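Local coordinates for protein uracil-DNA glycosylase (Nitratifractor salsuginis, PDB 5X3G) that belongs to the uracil-DNA glycosylase family and has a compact single-chain alpha/beta fold built round a four-stranded parallel sheet, at residues L194-G208 and S219-P231. Sequence-based numbering, arbitrary orientation.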
ATOM      1  N   LEU A 194      -7.360  -3.067 -12.664  1.00 28.65           N
ATOM      2  CA  LEU A 194      -6.457  -4.115 -13.134  1.00 33.58           C
ATOM      3  C   LEU A 194      -6.650  -4.384 -14.620  1.00 28.23           C
ATOM      4  O   LEU A 194      -5.683  -4.671 -15.334  1.00 29.85           O
ATOM      5  CB  LEU A 194      -6.662  -5.393 -12.321  1.00 30.99           C
ATOM      6  CG  LEU A 194      -6.273  -5.290 -10.847  1.00 32.06           C
ATOM      7  CD1 LEU A 194      -6.387  -6.648 -10.175  1.00 21.81           C
ATOM      8  CD2 LEU A 194      -4.863  -4.736 -10.718  1.00 25.80           C
ATOM      9  N   GLU A 195      -7.894  -4.310 -15.102  1.00 36.12           N
ATOM     10  CA  GLU A 195      -8.133  -4.314 -16.541  1.00 42.84           C
ATOM     11  C   GLU A 195      -7.289  -3.250 -17.235  1.00 34.66           C
ATOM     12  O   GLU A 195      -6.657  -3.514 -18.264  1.00 37.66           O
ATOM     13  CB  GLU A 195      -9.621  -4.092 -16.821  1.00 40.00           C
ATOM     14  CG  GLU A 195      -9.943  -3.674 -18.248  1.00 52.95           C
ATOM     15  CD  GLU A 195     -11.421  -3.792 -18.568  1.00 57.72           C
ATOM     16  OE1 GLU A 195     -12.183  -4.273 -17.704  1.00 53.75           O
ATOM     17  OE2 GLU A 195     -11.824  -3.382 -19.677  1.00 64.65           O
ATOM     18  N   GLY A 196      -7.249  -2.044 -16.665  1.00 34.62           N
ATOM     19  CA  GLY A 196      -6.478  -0.964 -17.256  1.00 27.15           C
ATOM     20  C   GLY A 196      -4.978  -1.180 -17.247  1.00 40.25           C
ATOM     21  O   GLY A 196      -4.276  -0.593 -18.078  1.00 37.85           O
ATOM     22  N   PHE A 197      -4.470  -2.000 -16.330  1.00 36.10           N
ATOM     23  CA  PHE A 197      -3.041  -2.275 -16.235  1.00 41.52           C
ATOM     24  C   PHE A 197      -2.603  -3.473 -17.067  1.00 35.39           C
ATOM     25  O   PHE A 197      -1.419  -3.830 -17.027  1.00 36.53           O
ATOM     26  CB  PHE A 197      -2.638  -2.512 -14.776  1.00 34.55           C
ATOM     27  CG  PHE A 197      -2.453  -1.255 -13.981  1.00 28.93           C
ATOM     28  CD1 PHE A 197      -1.401  -0.396 -14.251  1.00 27.83           C
ATOM     29  CD2 PHE A 197      -3.316  -0.945 -12.944  1.00 36.21           C
ATOM     30  CE1 PHE A 197      -1.225   0.755 -13.513  1.00 28.67           C
ATOM     31  CE2 PHE A 197      -3.144   0.204 -12.203  1.00 40.57           C
ATOM     32  CZ  PHE A 197      -2.097   1.053 -12.486  1.00 32.34           C
ATOM     33  N   GLU A 198      -3.520  -4.095 -17.814  1.00 39.40           N
ATOM     34  CA  GLU A 198      -3.195  -5.330 -18.525  1.00 40.84           C
ATOM     35  C   GLU A 198      -2.032  -5.132 -19.493  1.00 44.38           C
ATOM     36  O   GLU A 198      -1.152  -5.994 -19.600  1.00 40.23           O
ATOM     37  CB  GLU A 198      -4.434  -5.845 -19.259  1.00 48.14           C
ATOM     38  CG  GLU A 198      -4.352  -7.290 -19.744  1.00 45.24           C
ATOM     39  CD  GLU A 198      -3.569  -7.438 -21.035  1.00 57.71           C
ATOM     40  OE1 GLU A 198      -3.002  -8.525 -21.270  1.00 66.10           O
ATOM     41  OE2 GLU A 198      -3.520  -6.462 -21.815  1.00 60.78           O
ATOM     42  N   ALA A 199      -2.010  -4.005 -20.207  1.00 42.47           N
ATOM     43  CA  ALA A 199      -0.925  -3.753 -21.151  1.00 41.51           C
ATOM     44  C   ALA A 199       0.406  -3.575 -20.432  1.00 43.62           C
ATOM     45  O   ALA A 199       1.440  -4.069 -20.896  1.00 51.08           O
ATOM     46  CB  ALA A 199      -1.242  -2.524 -22.002  1.00 38.65           C
ATOM     47  N   TYR A 200       0.401  -2.877 -19.294  1.00 36.43           N
ATOM     48  CA  TYR A 200       1.643  -2.617 -18.575  1.00 44.88           C
ATOM     49  C   TYR A 200       2.186  -3.876 -17.911  1.00 36.89           C
ATOM     50  O   TYR A 200       3.403  -4.011 -17.741  1.00 46.34           O
ATOM     51  CB  TYR A 200       1.418  -1.519 -17.536  1.00 40.65           C
ATOM     52  CG  TYR A 200       0.921  -0.213 -18.118  1.00 42.41           C
ATOM     53  CD1 TYR A 200       1.811   0.779 -18.507  1.00 48.06           C
ATOM     54  CD2 TYR A 200      -0.437   0.024 -18.286  1.00 43.99           C
ATOM     55  CE1 TYR A 200       1.363   1.973 -19.040  1.00 44.04           C
ATOM     56  CE2 TYR A 200      -0.895   1.216 -18.819  1.00 46.28           C
ATOM     57  CZ  TYR A 200       0.011   2.187 -19.195  1.00 40.79           C
ATOM     58  OH  TYR A 200      -0.438   3.374 -19.725  1.00 51.89           O
ATOM     59  N   GLY A 201       1.306  -4.799 -17.532  1.00 32.86           N
ATOM     60  CA  GLY A 201       1.686  -6.046 -16.911  1.00 34.71           C
ATOM     61  C   GLY A 201       2.500  -5.945 -15.630  1.00 35.30           C
ATOM     62  O   GLY A 201       3.527  -6.617 -15.486  1.00 24.83           O
ATOM     63  N   PRO A 202       2.062  -5.138 -14.662  1.00 36.01           N
ATOM     64  CA  PRO A 202       2.751  -5.130 -13.369  1.00 24.19           C
ATOM     65  C   PRO A 202       2.442  -6.400 -12.594  1.00 24.88           C
ATOM     66  O   PRO A 202       1.424  -7.060 -12.804  1.00 28.79           O
ATOM     67  CB  PRO A 202       2.181  -3.894 -12.669  1.00 26.87           C
ATOM     68  CG  PRO A 202       0.812  -3.779 -13.213  1.00 25.72           C
ATOM     69  CD  PRO A 202       0.891  -4.241 -14.648  1.00 36.35           C
ATOM     70  N   THR A 203       3.347  -6.742 -11.683  1.00 26.19           N
ATOM     71  CA  THR A 203       3.222  -7.966 -10.902  1.00 27.29           C
ATOM     72  C   THR A 203       2.467  -7.693  -9.606  1.00 21.76           C
ATOM     73  O   THR A 203       2.796  -6.758  -8.870  1.00 21.92           O
ATOM     74  CB  THR A 203       4.604  -8.547 -10.603  1.00 26.68           C
ATOM     75  OG1 THR A 203       5.202  -9.000 -11.823  1.00 27.51           O
ATOM     76  CG2 THR A 203       4.492  -9.714  -9.642  1.00 30.34           C
ATOM     77  N   LEU A 204       1.455  -8.512  -9.331  1.00 28.45           N
ATOM     78  CA  LEU A 204       0.692  -8.387  -8.098  1.00 28.80           C
ATOM     79  C   LEU A 204       1.454  -9.036  -6.948  1.00 30.78           C
ATOM     80  O   LEU A 204       1.837 -10.206  -7.030  1.00 26.77           O
ATOM     81  CB  LEU A 204      -0.683  -9.040  -8.247  1.00 27.79           C
ATOM     82  CG  LEU A 204      -1.542  -8.667  -9.456  1.00 30.97           C
ATOM     83  CD1 LEU A 204      -2.902  -9.356  -9.367  1.00 24.76           C
ATOM     84  CD2 LEU A 204      -1.698  -7.155  -9.588  1.00 22.96           C
ATOM     85  N   ILE A 205       1.674  -8.277  -5.878  1.00 24.93           N
ATOM     86  CA  ILE A 205       2.276  -8.799  -4.656  1.00 25.57           C
ATOM     87  C   ILE A 205       1.148  -9.083  -3.675  1.00 28.85           C
ATOM     88  O   ILE A 205       0.452  -8.161  -3.231  1.00 20.49           O
ATOM     89  CB  ILE A 205       3.300  -7.821  -4.064  1.00 20.94           C
ATOM     90  CG1 ILE A 205       4.423  -7.561  -5.067  1.00 18.90           C
ATOM     91  CG2 ILE A 205       3.847  -8.359  -2.745  1.00 17.69           C
ATOM     92  CD1 ILE A 205       5.302  -6.396  -4.686  1.00 20.74           C
ATOM     93  N   LEU A 206       0.968 -10.354  -3.335  1.00 21.88           N
ATOM     94  CA  LEU A 206      -0.217 -10.813  -2.615  1.00 22.48           C
ATOM     95  C   LEU A 206       0.207 -11.373  -1.260  1.00 29.30           C
ATOM     96  O   LEU A 206       0.692 -12.504  -1.171  1.00 28.66           O
ATOM     97  CB  LEU A 206      -0.969 -11.845  -3.446  1.00 31.29           C
ATOM     98  CG  LEU A 206      -1.308 -11.369  -4.863  1.00 29.31           C
ATOM     99  CD1 LEU A 206      -1.728 -12.535  -5.746  1.00 37.56           C
ATOM    100  CD2 LEU A 206      -2.391 -10.293  -4.827  1.00 32.49           C
ATOM    101  N   PHE A 207       0.013 -10.580  -0.209  1.00 26.92           N
ATOM    102  CA  PHE A 207       0.343 -10.991   1.152  1.00 22.29           C
ATOM    103  C   PHE A 207      -0.775 -11.866   1.705  1.00 32.20           C
ATOM    104  O   PHE A 207      -1.901 -11.395   1.899  1.00 24.46           O
ATOM    105  CB  PHE A 207       0.553  -9.771   2.045  1.00 23.65           C
ATOM    106  CG  PHE A 207       1.903  -9.132   1.900  1.00 27.47           C
ATOM    107  CD1 PHE A 207       3.005  -9.881   1.526  1.00 25.72           C
ATOM    108  CD2 PHE A 207       2.069  -7.779   2.147  1.00 26.38           C
ATOM    109  CE1 PHE A 207       4.248  -9.290   1.397  1.00 32.76           C
ATOM    110  CE2 PHE A 207       3.308  -7.183   2.021  1.00 24.57           C
ATOM    111  CZ  PHE A 207       4.400  -7.939   1.645  1.00 27.56           C
ATOM    112  N   GLY A 208      -0.465 -13.135   1.962  1.00 31.31           N
ATOM    113  CA  GLY A 208      -1.390 -14.000   2.682  1.00 30.67           C
ATOM    114  C   GLY A 208      -2.741 -14.132   2.002  1.00 25.24           C
ATOM    115  O   GLY A 208      -2.839 -14.432   0.806  1.00 34.62           O
ATOM    116  N   SER A 219      -9.655  -9.778 -14.199  1.00 42.40           N
ATOM    117  CA  SER A 219      -8.461  -9.167 -14.769  1.00 44.15           C
ATOM    118  C   SER A 219      -7.191  -9.518 -14.003  1.00 37.29           C
ATOM    119  O   SER A 219      -6.098  -9.423 -14.572  1.00 45.64           O
ATOM    120  CB  SER A 219      -8.631  -7.648 -14.835  1.00 48.69           C
ATOM    121  OG  SER A 219      -9.338  -7.162 -13.707  1.00 35.07           O
ATOM    122  N   ALA A 220      -7.307  -9.923 -12.734  1.00 34.58           N
ATOM    123  CA  ALA A 220      -6.119 -10.308 -11.976  1.00 37.53           C
ATOM    124  C   ALA A 220      -5.392 -11.478 -12.627  1.00 35.08           C
ATOM    125  O   ALA A 220      -4.167 -11.595 -12.500  1.00 33.87           O
ATOM    126  CB  ALA A 220      -6.499 -10.654 -10.537  1.00 28.70           C
ATOM    127  N   ARG A 221      -6.121 -12.345 -13.334  1.00 43.01           N
ATOM    128  CA  ARG A 221      -5.496 -13.469 -14.023  1.00 35.00           C
ATOM    129  C   ARG A 221      -4.667 -13.032 -15.223  1.00 40.27           C
ATOM    130  O   ARG A 221      -3.869 -13.828 -15.728  1.00 31.15           O
ATOM    131  CB  ARG A 221      -6.558 -14.473 -14.473  1.00 48.01           C
ATOM    132  CG  ARG A 221      -6.961 -15.475 -13.407  1.00 47.66           C
ATOM    133  CD  ARG A 221      -7.741 -16.633 -14.013  1.00 41.59           C
ATOM    134  NE  ARG A 221      -9.133 -16.279 -14.259  1.00 46.14           N
ATOM    135  CZ  ARG A 221     -10.056 -16.164 -13.309  1.00 48.88           C
ATOM    136  NH1 ARG A 221      -9.740 -16.384 -12.039  1.00 47.94           N
ATOM    137  NH2 ARG A 221     -11.300 -15.833 -13.628  1.00 45.77           N
ATOM    138  N   GLY A 222      -4.839 -11.802 -15.695  1.00 33.10           N
ATOM    139  CA  GLY A 222      -4.042 -11.287 -16.785  1.00 31.40           C
ATOM    140  C   GLY A 222      -2.721 -10.680 -16.372  1.00 46.00           C
ATOM    141  O   GLY A 222      -2.030 -10.096 -17.215  1.00 48.88           O
ATOM    142  N   LEU A 223      -2.343 -10.806 -15.104  1.00 46.02           N
ATOM    143  CA  LEU A 223      -1.151 -10.182 -14.556  1.00 36.56           C
ATOM    144  C   LEU A 223      -0.336 -11.208 -13.782  1.00 30.80           C
ATOM    145  O   LEU A 223      -0.902 -12.115 -13.164  1.00 36.50           O
ATOM    146  CB  LEU A 223      -1.528  -9.018 -13.629  1.00 36.56           C
ATOM    147  CG  LEU A 223      -2.387  -7.929 -14.273  1.00 25.82           C
ATOM    148  CD1 LEU A 223      -2.994  -7.023 -13.214  1.00 29.03           C
ATOM    149  CD2 LEU A 223      -1.568  -7.124 -15.269  1.00 32.43           C
ATOM    150  N   PRO A 224       0.992 -11.095 -13.803  1.00 31.91           N
ATOM    151  CA  PRO A 224       1.816 -12.010 -13.006  1.00 34.20           C
ATOM    152  C   PRO A 224       1.547 -11.819 -11.522  1.00 28.61           C
ATOM    153  O   PRO A 224       1.155 -10.739 -11.074  1.00 27.02           O
ATOM    154  CB  PRO A 224       3.252 -11.614 -13.373  1.00 27.75           C
ATOM    155  CG  PRO A 224       3.133 -10.827 -14.641  1.00 29.00           C
ATOM    156  CD  PRO A 224       1.811 -10.136 -14.562  1.00 32.59           C
ATOM    157  N   GLN A 225       1.754 -12.886 -10.757  1.00 34.35           N
ATOM    158  CA  GLN A 225       1.437 -12.871  -9.336  1.00 32.36           C
ATOM    159  C   GLN A 225       2.569 -13.487  -8.526  1.00 37.28           C
ATOM    160  O   GLN A 225       3.194 -14.465  -8.950  1.00 34.41           O
ATOM    161  CB  GLN A 225       0.122 -13.614  -9.052  1.00 24.26           C
ATOM    162  CG  GLN A 225      -1.093 -13.040  -9.773  1.00 23.13           C
ATOM    163  CD  GLN A 225      -2.371 -13.791  -9.456  1.00 32.02           C
ATOM    164  OE1 GLN A 225      -2.418 -14.592  -8.521  1.00 32.35           O
ATOM    165  NE2 GLN A 225      -3.415 -13.541 -10.237  1.00 23.08           N
ATOM    166  N   VAL A 226       2.831 -12.895  -7.364  1.00 25.31           N
ATOM    167  CA  VAL A 226       3.772 -13.414  -6.376  1.00 25.59           C
ATOM    168  C   VAL A 226       3.030 -13.453  -5.046  1.00 34.88           C
ATOM    169  O   VAL A 226       2.636 -12.404  -4.522  1.00 35.50           O
ATOM    170  CB  VAL A 226       5.043 -12.558  -6.270  1.00 38.62           C
ATOM    171  CG1 VAL A 226       6.001 -13.148  -5.245  1.00 27.14           C
ATOM    172  CG2 VAL A 226       5.716 -12.443  -7.625  1.00 30.65           C
ATOM    173  N   ALA A 227       2.829 -14.653  -4.509  1.00 32.92           N
ATOM    174  CA  ALA A 227       2.084 -14.849  -3.272  1.00 27.44           C
ATOM    175  C   ALA A 227       3.052 -15.117  -2.128  1.00 32.56           C
ATOM    176  O   ALA A 227       3.935 -15.974  -2.243  1.00 30.42           O
ATOM    177  CB  ALA A 227       1.088 -16.000  -3.412  1.00 27.59           C
ATOM    178  N   LEU A 228       2.881 -14.389  -1.025  1.00 28.32           N
ATOM    179  CA  LEU A 228       3.794 -14.459   0.105  1.00 32.92           C
ATOM    180  C   LEU A 228       3.033 -14.659   1.406  1.00 31.58           C
ATOM    181  O   LEU A 228       1.848 -14.338   1.524  1.00 27.69           O
ATOM    182  CB  LEU A 228       4.642 -13.189   0.239  1.00 31.68           C
ATOM    183  CG  LEU A 228       5.694 -12.861  -0.815  1.00 34.35           C
ATOM    184  CD1 LEU A 228       5.703 -11.369  -1.053  1.00 42.18           C
ATOM    185  CD2 LEU A 228       7.058 -13.334  -0.365  1.00 33.76           C
ATOM    186  N   GLU A 229       3.754 -15.193   2.388  1.00 27.89           N
ATOM    187  CA  GLU A 229       3.311 -15.142   3.773  1.00 31.17           C
ATOM    188  C   GLU A 229       3.087 -13.693   4.194  1.00 32.48           C
ATOM    189  O   GLU A 229       3.842 -12.795   3.808  1.00 28.54           O
ATOM    190  CB  GLU A 229       4.361 -15.810   4.662  1.00 37.38           C
ATOM    191  CG  GLU A 229       4.173 -15.640   6.150  1.00 37.88           C
ATOM    192  CD  GLU A 229       5.284 -16.305   6.937  1.00 33.64           C
ATOM    193  OE1 GLU A 229       6.402 -16.438   6.392  1.00 37.43           O
ATOM    194  OE2 GLU A 229       5.040 -16.698   8.097  1.00 41.98           O
ATOM    195  N   HIS A 230       2.037 -13.461   4.977  1.00 26.73           N
ATOM    196  CA  HIS A 230       1.740 -12.104   5.409  1.00 25.98           C
ATOM    197  C   HIS A 230       2.780 -11.638   6.426  1.00 30.81           C
ATOM    198  O   HIS A 230       3.151 -12.396   7.329  1.00 29.56           O
ATOM    199  CB  HIS A 230       0.337 -12.022   6.013  1.00 25.06           C
ATOM    200  CG  HIS A 230      -0.181 -10.624   6.144  1.00 32.12           C
ATOM    201  ND1 HIS A 230       0.223  -9.771   7.150  1.00 34.92           N
ATOM    202  CD2 HIS A 230      -1.059  -9.924   5.388  1.00 34.59           C
ATOM    203  CE1 HIS A 230      -0.390  -8.609   7.011  1.00 35.15           C
ATOM    204  NE2 HIS A 230      -1.174  -8.676   5.950  1.00 31.08           N
ATOM    205  N   PRO A 231       3.269 -10.398   6.311  1.00 28.97           N
ATOM    206  CA  PRO A 231       4.322  -9.927   7.229  1.00 24.00           C
ATOM    207  C   PRO A 231       3.884  -9.839   8.682  1.00 26.42           C
ATOM    208  O   PRO A 231       4.742  -9.640   9.553  1.00 31.73           O
ATOM    209  CB  PRO A 231       4.684  -8.543   6.672  1.00 25.58           C
ATOM    210  CG  PRO A 231       3.472  -8.119   5.892  1.00 29.30           C
ATOM    211  CD  PRO A 231       2.913  -9.380   5.307  1.00 22.98           C
TER
HETATM  212  O   HOH W   1      -5.610  -7.321 -16.427  1.00 37.79           O
HETATM  213  O   HOH W   2      -2.412 -10.389 -19.817  1.00 38.82           O
HETATM  214  O   HOH W   3      -0.449  -8.406 -18.089  1.00 42.34           O
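The ring of Phe-207 lies under Pro-231, whose CD sits 3.6 Å from the ring centroid, a CH-pi contact over one face. The opposite face receives CG2 of Ile-205. Leu-228 runs alongside the ring, with its CD1 3.5 Å from Phe-207 CE1. The ring also turns an edge toward the face of the His-230 imidazole, with the planes at 62°. Strands 203-207 and 225-228 pair in parallel. Five backbone hydrogen bonds run along the pair, from Leu-204 N to Pro-224 O (2.8 Å), just before one strand, through to Gly-208 N, just after the other, to Leu-228 O (2.6 Å). At the other end, Leu-223 packs among Leu-194, Pro-202 and Leu-204. Its CD1 meets Leu-194 CD2 and Leu-204 CD2, both at 3.9 Å, while CD2 also lies against Phe-197 O and Gly-201 CA. Gln-225, extended beyond CG (chi2 -179°), passes Leu-206 CD1 and hydrogen-bonds through NE2 to Ala-220 O (3.1 Å). The donor stands 67° out of the carbonyl plane; Leu-223 N reaches that oxygen from the opposite face. A water bridges Leu-194 O and Ser-219 O. Helix 210-214 completes the beta-alpha-beta unit, packing on Leu-206 and Ala-227. Helix 240-246 covers Ile-205 and Leu-228 on the other face. Strand 225-228 lies at the sheet edge, and strand 73-77 flanks 203-207.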